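Nrps/pks (Streptomyces albus, PDB 4OPF) is a ketosynthase-family domain of the oxazolomycin assembly line, which probably takes up and passes on acyl chains during polyketide synthesis. Local coordinates at residues V109-S115 and P152-D157; A185-L189 and P334-E338; S15-P19 and A224-V229. All coordinates share one frame; numbering follows the deposited sequence.

How the contacts relate
All three contacts are largely buried and bear on one five-stranded mixed sheet, that of the N-terminal half of the thiolase-like fold, where strands 153-156, 107-112, 181-188, 226-234 and 9-17 follow in that order. Contact 1 joins the first two of these in parallel, and its partly exposed end adds a salt bridge. Contact 3 joins the last two antiparallel and relies on backbone bonds, glycines and an aromatic ring. Contact 2 pairs no strands: it sets a turn against strand 181-188 through a hydroxyl and a methyl group. That strand also ties the set together, bonding to 107-112 on one side and to 226-234 on the other, while contacts 1 and 3 do not touch.

Contact 1: residues V109-S115 and P152-D157; sequences VYVGGRS and PSTVVD
Val109 and Val111 bond through both their N-H and C=O groups to the strand that runs parallel beside them. Val109 N gives to Pro152 O (2.9 Å) and Val109 O takes from Thr154 N; Val111 N then gives to Thr154 O, and Val111 O takes from Val156 N (2.8 Å). Gly113 N closes the ladder on Val156 O at 3.1 Å, this donor lying 22° out of the carbonyl plane. On the far edge of strand 153-156, Asn137 serves Ser153 O and Val155 N, and Ser153 OG is bonded to Ser144 OG. The Tyr110 ring lies alongside Thr154, with CD1 3.2 Å from OG1, and its OH meets Pro152 CG at 3.7 Å.

Beyond the strands, Arg114 bends at chi3 (-65°) and brings its guanidinium to Asp157. Arg114 NH2 makes a salt bridge to Asp157 OD1 at 2.8 Å, while Arg114 NE stands 2.9 Å from Asp157 OD2; the two planes are 66° apart, so the groups do not meet flat. OD1 also accepts from Ala159 N. With a leucine in place of Arg114, the Asp157 carboxylate would probably lose its charged mate and be held less firmly in rotation. The inner backbone groups described are thus met by the neighbouring strand, whereas the salt bridge and the bond from Ala159 N both act on the Asp157 carboxylate, just past the end of strand 153-156.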
loop_
_atom_site.group_PDB
_atom_site.type_symbol
_atom_site.label_atom_id
_atom_site.label_comp_id
_atom_site.label_asym_id
_atom_site.label_seq_id
_atom_site.Cartn_x
_atom_site.Cartn_y
_atom_site.Cartn_z
ATOM N N VAL A 109 9.634 3.170 -2.895
ATOM C CA VAL A 109 10.118 1.913 -2.398
ATOM C C VAL A 109 8.915 1.116 -1.894
ATOM O O VAL A 109 8.164 1.565 -1.038
ATOM C CB VAL A 109 11.073 2.138 -1.246
ATOM C CG1 VAL A 109 11.541 0.828 -0.612
ATOM C CG2 VAL A 109 12.264 2.928 -1.711
ATOM N N TYR A 110 8.735 -0.079 -2.427
ATOM C CA TYR A 110 7.597 -0.918 -2.134
ATOM C C TYR A 110 8.103 -2.297 -1.817
ATOM O O TYR A 110 8.660 -2.968 -2.695
ATOM C CB TYR A 110 6.652 -0.959 -3.353
ATOM C CG TYR A 110 6.200 0.436 -3.742
ATOM C CD1 TYR A 110 5.129 1.053 -3.120
ATOM C CD2 TYR A 110 6.941 1.186 -4.609
ATOM C CE1 TYR A 110 4.742 2.357 -3.469
ATOM C CE2 TYR A 110 6.561 2.464 -4.960
ATOM C CZ TYR A 110 5.474 3.045 -4.378
ATOM O OH TYR A 110 5.134 4.342 -4.729
ATOM N N VAL A 111 7.959 -2.719 -0.564
ATOM C CA VAL A 111 8.538 -3.973 -0.121
ATOM C C VAL A 111 7.504 -4.945 0.341
ATOM O O VAL A 111 6.629 -4.583 1.112
ATOM C CB VAL A 111 9.494 -3.746 1.074
ATOM C CG1 VAL A 111 10.072 -5.037 1.635
ATOM C CG2 VAL A 111 10.619 -2.832 0.638
ATOM N N GLY A 112 7.598 -6.185 -0.136
ATOM C CA GLY A 112 6.777 -7.252 0.395
ATOM C C GLY A 112 7.590 -8.018 1.410
ATOM O O GLY A 112 8.636 -8.552 1.108
ATOM N N GLY A 113 7.117 -8.074 2.624
ATOM C CA GLY A 113 7.878 -8.694 3.652
ATOM C C GLY A 113 7.222 -8.568 5.006
ATOM O O GLY A 113 6.335 -7.745 5.222
ATOM N N ARG A 114 7.637 -9.439 5.903
ATOM C CA ARG A 114 7.035 -9.529 7.219
ATOM C C ARG A 114 8.032 -8.988 8.212
ATOM O O ARG A 114 9.124 -9.501 8.352
ATOM C CB ARG A 114 6.700 -10.997 7.573
ATOM C CG ARG A 114 6.104 -11.180 8.984
ATOM C CD ARG A 114 5.356 -12.507 9.140
ATOM N NE ARG A 114 4.158 -12.553 8.252
ATOM C CZ ARG A 114 4.036 -13.260 7.114
ATOM N NH1 ARG A 114 5.034 -14.025 6.642
ATOM N NH2 ARG A 114 2.898 -13.190 6.409
ATOM N N SER A 115 7.620 -7.950 8.886
ATOM C CA SER A 115 8.415 -7.220 9.816
ATOM C C SER A 115 8.415 -7.997 11.099
ATOM O O SER A 115 7.444 -8.673 11.410
ATOM C CB SER A 115 7.745 -5.875 10.057
ATOM O OG SER A 115 7.432 -5.269 8.789
ATOM N N PRO A 152 7.140 7.687 -2.087
ATOM C CA PRO A 152 6.524 6.907 -1.001
ATOM C C PRO A 152 7.300 5.653 -0.661
ATOM O O PRO A 152 7.900 5.035 -1.553
ATOM C CB PRO A 152 5.114 6.555 -1.545
ATOM C CG PRO A 152 4.911 7.443 -2.714
ATOM C CD PRO A 152 6.255 7.804 -3.271
ATOM N N SER A 153 7.305 5.283 0.618
ATOM C CA SER A 153 8.081 4.171 1.090
ATOM C C SER A 153 7.161 3.304 1.884
ATOM O O SER A 153 6.765 3.715 2.955
ATOM C CB SER A 153 9.153 4.675 2.017
ATOM O OG SER A 153 10.116 3.679 2.359
ATOM N N THR A 154 6.826 2.119 1.388
ATOM C CA THR A 154 5.803 1.305 2.026
ATOM C C THR A 154 6.119 -0.175 2.037
ATOM O O THR A 154 6.755 -0.720 1.134
ATOM C CB THR A 154 4.400 1.494 1.344
ATOM O OG1 THR A 154 4.508 1.283 -0.028
ATOM C CG2 THR A 154 3.872 2.926 1.475
ATOM N N VAL A 155 5.676 -0.827 3.085
ATOM C CA VAL A 155 5.823 -2.222 3.241
ATOM C C VAL A 155 4.421 -2.836 3.251
ATOM O O VAL A 155 3.542 -2.334 3.964
ATOM C CB VAL A 155 6.450 -2.581 4.603
ATOM C CG1 VAL A 155 6.530 -4.090 4.766
ATOM C CG2 VAL A 155 7.832 -2.022 4.730
ATOM N N VAL A 156 4.274 -3.980 2.584
ATOM C CA VAL A 156 3.045 -4.748 2.645
ATOM C C VAL A 156 3.296 -6.173 3.049
ATOM O O VAL A 156 4.256 -6.802 2.616
ATOM C CB VAL A 156 2.241 -4.684 1.332
ATOM C CG1 VAL A 156 1.760 -3.262 1.127
ATOM C CG2 VAL A 156 3.072 -5.043 0.152
ATOM N N ASP A 157 2.411 -6.690 3.888
ATOM C CA ASP A 157 2.437 -8.124 4.187
ATOM C C ASP A 157 1.075 -8.810 3.870
ATOM O O ASP A 157 0.112 -8.630 4.590
ATOM C CB ASP A 157 2.829 -8.368 5.632
ATOM C CG ASP A 157 2.791 -9.853 6.000
ATOM O OD1 ASP A 157 2.562 -10.773 5.125
ATOM O OD2 ASP A 157 3.052 -10.073 7.196
#

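Contact 2: residues A185-L189 and P334-E338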
loop_
_atom_site.group_PDB
_atom_site.type_symbol
_atom_site.label_atom_id
_atom_site.label_comp_id
_atom_site.label_asym_id
_atom_site.label_seq_id
_atom_site.Cartn_x
_atom_site.Cartn_y
_atom_site.Cartn_z
ATOM N N ALA A 185 10.570 -4.941 -3.975
ATOM C CA ALA A 185 11.323 -6.033 -3.432
ATOM C C ALA A 185 10.401 -6.983 -2.710
ATOM O O ALA A 185 9.340 -6.612 -2.244
ATOM C CB ALA A 185 12.331 -5.537 -2.404
ATOM N N GLY A 186 10.907 -8.179 -2.520
ATOM C CA GLY A 186 10.301 -9.152 -1.618
ATOM C C GLY A 186 11.421 -9.789 -0.851
ATOM O O GLY A 186 12.491 -10.028 -1.409
ATOM N N VAL A 187 11.173 -10.105 0.410
ATOM C CA VAL A 187 12.198 -10.682 1.249
ATOM C C VAL A 187 11.572 -11.621 2.285
ATOM O O VAL A 187 10.520 -11.334 2.853
ATOM C CB VAL A 187 13.040 -9.584 1.976
ATOM C CG1 VAL A 187 12.205 -8.799 2.985
ATOM C CG2 VAL A 187 14.233 -10.166 2.675
ATOM N N THR A 188 12.245 -12.745 2.525
ATOM C CA THR A 188 11.939 -13.625 3.660
ATOM C C THR A 188 13.194 -14.260 4.144
ATOM O O THR A 188 13.919 -14.847 3.367
ATOM C CB THR A 188 11.011 -14.794 3.273
ATOM O OG1 THR A 188 9.738 -14.290 2.898
ATOM C CG2 THR A 188 10.832 -15.775 4.445
ATOM N N LEU A 189 13.456 -14.115 5.426
ATOM C CA LEU A 189 14.416 -14.930 6.127
ATOM C C LEU A 189 13.647 -15.645 7.246
ATOM O O LEU A 189 12.737 -15.081 7.842
ATOM C CB LEU A 189 15.519 -14.089 6.752
ATOM C CG LEU A 189 16.514 -13.505 5.742
ATOM C CD1 LEU A 189 17.559 -12.653 6.471
ATOM C CD2 LEU A 189 17.227 -14.599 4.959
ATOM N N PRO A 334 9.108 -19.450 -0.717
ATOM C CA PRO A 334 9.750 -18.307 -0.032
ATOM C C PRO A 334 8.807 -17.276 0.583
ATOM O O PRO A 334 9.194 -16.122 0.717
ATOM C CB PRO A 334 10.616 -17.663 -1.124
ATOM C CG PRO A 334 10.248 -18.305 -2.405
ATOM C CD PRO A 334 9.128 -19.304 -2.178
ATOM N N GLN A 335 7.616 -17.696 0.991
ATOM C CA GLN A 335 6.635 -16.858 1.667
ATOM C C GLN A 335 6.486 -15.456 0.995
ATOM O O GLN A 335 6.123 -15.381 -0.177
ATOM C CB GLN A 335 7.000 -16.766 3.149
ATOM C CG GLN A 335 7.524 -18.066 3.730
ATOM C CD GLN A 335 6.422 -19.065 3.985
ATOM O OE1 GLN A 335 5.437 -18.745 4.652
ATOM N NE2 GLN A 335 6.577 -20.295 3.461
ATOM N N CYS A 336 6.837 -14.347 1.684
ATOM C CA CYS A 336 6.648 -12.977 1.114
ATOM C C CYS A 336 7.465 -12.737 -0.117
ATOM O O CYS A 336 7.161 -11.903 -0.917
ATOM C CB CYS A 336 6.913 -11.864 2.191
ATOM S SG CYS A 336 5.704 -11.950 3.566
ATOM N N ALA A 337 8.561 -13.433 -0.258
ATOM C CA ALA A 337 9.333 -13.338 -1.478
ATOM C C ALA A 337 8.860 -14.257 -2.646
ATOM O O ALA A 337 9.540 -14.338 -3.677
ATOM C CB ALA A 337 10.793 -13.665 -1.147
ATOM N N GLU A 338 7.760 -14.985 -2.489
ATOM C CA GLU A 338 7.362 -16.000 -3.515
ATOM C C GLU A 338 7.080 -15.325 -4.828
ATOM O O GLU A 338 7.513 -15.818 -5.916
ATOM C CB GLU A 338 6.109 -16.831 -3.091
ATOM C CG GLU A 338 5.539 -17.790 -4.171
ATOM C CD GLU A 338 4.221 -17.317 -4.827
ATOM O OE1 GLU A 338 4.257 -16.598 -5.853
ATOM O OE2 GLU A 338 3.123 -17.684 -4.347
#
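In the ketosynthase fold, the turn that follows the Asn-Ile-Gly-His sequence is set against strand 181-188 of the N-terminal-half sheet, with Thr188 reaching across to Pro334. That sequence is a signature of the family and ends here in His333. The Thr188 hydroxyl, placed anti to its own carbonyl carbon (chi1 -65°), donates to Pro334 O at 2.9 Å. It comes from above the carbonyl plane, with a C=O...OG1 angle of 137°. Ala337 N reaches the same oxygen from the opposite face, also at 2.9 Å, so Pro334 O is gripped twice: once by the strand and once by its own turn. The backbone angles of Gln335 and Cys336 make this a type II' turn.

Close packing, largely on the strand backbone, completes the fit. The Ala337 methyl lies 3.9 Å from both Gly186 C and Val187 N, flat against the strand backbone where Gly186 has no side chain; a CB there would crowd Cys336 O and Ala337 CA. Cys336 CB packs 3.7 Å from Val187 O, and Thr188 CG2 meets Gln335 CG at 4.1 Å.

The turn leads straight into helix 338-352, on one face of the sheet, while Val187 points away from it onto Gln80 and Leu84 of helix 79-95. Strand 181-188 itself is hydrogen-bonded between strands 107-112 and 226-234.

Contact 3: residues S15-P19 and A224-V229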
loop_
_atom_site.group_PDB
_atom_site.type_symbol
_atom_site.label_atom_id
_atom_site.label_comp_id
_atom_site.label_asym_id
_atom_site.label_seq_id
_atom_site.Cartn_x
_atom_site.Cartn_y
_atom_site.Cartn_z
ATOM N N SER A 15 18.100 -7.755 -9.066
ATOM C CA SER A 15 19.016 -8.567 -8.319
ATOM C C SER A 15 18.218 -9.482 -7.454
ATOM O O SER A 15 17.034 -9.247 -7.172
ATOM C CB SER A 15 19.866 -7.725 -7.396
ATOM O OG SER A 15 20.960 -8.541 -6.934
ATOM N N GLY A 16 18.847 -10.538 -7.005
ATOM C CA GLY A 16 18.206 -11.449 -6.057
ATOM C C GLY A 16 19.075 -12.603 -5.590
ATOM O O GLY A 16 20.165 -12.788 -6.100
ATOM N N ARG A 17 18.570 -13.350 -4.616
ATOM C CA ARG A 17 19.305 -14.409 -3.975
ATOM C C ARG A 17 18.295 -15.417 -3.499
ATOM O O ARG A 17 17.355 -15.042 -2.848
ATOM C CB ARG A 17 20.047 -13.802 -2.776
ATOM C CG ARG A 17 21.145 -14.632 -2.271
ATOM C CD ARG A 17 21.971 -14.003 -1.145
ATOM N NE ARG A 17 22.254 -12.582 -1.378
ATOM C CZ ARG A 17 23.057 -11.831 -0.584
ATOM N NH1 ARG A 17 23.258 -10.549 -0.851
ATOM N NH2 ARG A 17 23.675 -12.382 0.481
ATOM N N PHE A 18 18.476 -16.697 -3.828
ATOM C CA PHE A 18 17.514 -17.750 -3.488
ATOM C C PHE A 18 18.269 -19.011 -3.123
ATOM O O PHE A 18 19.460 -19.101 -3.364
ATOM C CB PHE A 18 16.598 -17.998 -4.700
ATOM C CG PHE A 18 15.787 -16.800 -5.083
ATOM C CD1 PHE A 18 14.712 -16.425 -4.323
ATOM C CD2 PHE A 18 16.144 -16.024 -6.154
ATOM C CE1 PHE A 18 13.980 -15.283 -4.632
ATOM C CE2 PHE A 18 15.425 -14.891 -6.477
ATOM C CZ PHE A 18 14.333 -14.506 -5.704
ATOM N N PRO A 19 17.603 -19.978 -2.486
ATOM C CA PRO A 19 18.310 -21.213 -2.144
ATOM C C PRO A 19 18.981 -21.811 -3.367
ATOM O O PRO A 19 18.399 -21.833 -4.428
ATOM C CB PRO A 19 17.198 -22.109 -1.589
ATOM C CG PRO A 19 16.182 -21.137 -1.067
ATOM C CD PRO A 19 16.208 -19.990 -2.024
ATOM N N ALA A 224 11.053 -21.599 2.720
ATOM C CA ALA A 224 12.319 -21.205 2.174
ATOM C C ALA A 224 12.569 -19.694 2.368
ATOM O O ALA A 224 11.669 -18.922 2.653
ATOM C CB ALA A 224 12.347 -21.517 0.701
ATOM N N GLU A 225 13.794 -19.305 2.123
ATOM C CA GLU A 225 14.235 -17.939 2.232
ATOM C C GLU A 225 14.388 -17.433 0.833
ATOM O O GLU A 225 14.427 -18.205 -0.126
ATOM C CB GLU A 225 15.537 -17.879 2.998
ATOM C CG GLU A 225 15.338 -18.317 4.422
ATOM C CD GLU A 225 16.587 -18.134 5.272
ATOM O OE1 GLU A 225 17.732 -18.347 4.765
ATOM O OE2 GLU A 225 16.407 -17.785 6.464
ATOM N N GLY A 226 14.432 -16.121 0.716
ATOM C CA GLY A 226 14.721 -15.490 -0.553
ATOM C C GLY A 226 14.629 -13.977 -0.489
ATOM O O GLY A 226 14.014 -13.406 0.421
ATOM N N VAL A 227 15.234 -13.345 -1.482
ATOM C CA VAL A 227 15.141 -11.902 -1.687
ATOM C C VAL A 227 15.299 -11.570 -3.165
ATOM O O VAL A 227 16.100 -12.166 -3.901
ATOM C CB VAL A 227 16.191 -11.144 -0.819
ATOM C CG1 VAL A 227 17.589 -11.605 -1.134
ATOM C CG2 VAL A 227 16.113 -9.616 -0.959
ATOM N N GLY A 228 14.521 -10.594 -3.588
ATOM C CA GLY A 228 14.588 -10.086 -4.949
ATOM C C GLY A 228 14.258 -8.621 -4.960
ATOM O O GLY A 228 13.400 -8.155 -4.189
ATOM N N VAL A 229 14.958 -7.878 -5.797
ATOM C CA VAL A 229 14.704 -6.453 -5.966
ATOM C C VAL A 229 14.667 -6.093 -7.434
ATOM O O VAL A 229 15.552 -6.524 -8.200
ATOM C CB VAL A 229 15.799 -5.616 -5.276
ATOM C CG1 VAL A 229 15.475 -4.160 -5.373
ATOM C CG2 VAL A 229 15.962 -6.052 -3.808
#
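Ser15 and Val229 exchange two backbone hydrogen bonds, Ser15 N to Val229 O and Val229 N to Ser15 O (2.8 Å). Arg17 and Val227 form the next hydrogen-bonded pair. Between them Gly16 faces Gly228 as a non-hydrogen-bonded pair, CA to CA only 4.0 Å. On the glycine side the Phe18 ring folds back, its chi1 of -62° setting CG anti to the carbonyl carbon. One ring face covers Val227 O, which lies 3.4 Å from Phe18 CZ, and CD1 rests 3.9 Å from Gly226 CA, where even a methyl group would collide with the ring. Pro19 CD follows with an approach of 3.2 Å to Glu225 O. On the other side Arg17 CB packs on Val227 CG1 at 3.7 Å.

Around this shell, helix 79-95 holds the polar ends of Ser15 and Arg17: Glu86 and Glu87 both form salt bridges with Arg17 NH1, and Glu87 also takes the Ser15 hydroxyl. The Phe18 ring meets that of Tyr27 and touches Ile331. On its other edge strand 226-234 bonds to strand 181-188, Gly226 with Thr188 and Gly228 with Gly186. Strand 9-17, first in the chain, lies antiparallel beside 226-234, the fifth, closing the 3-2-4-5-1 strand order of the N-terminal half of the thiolase-like fold.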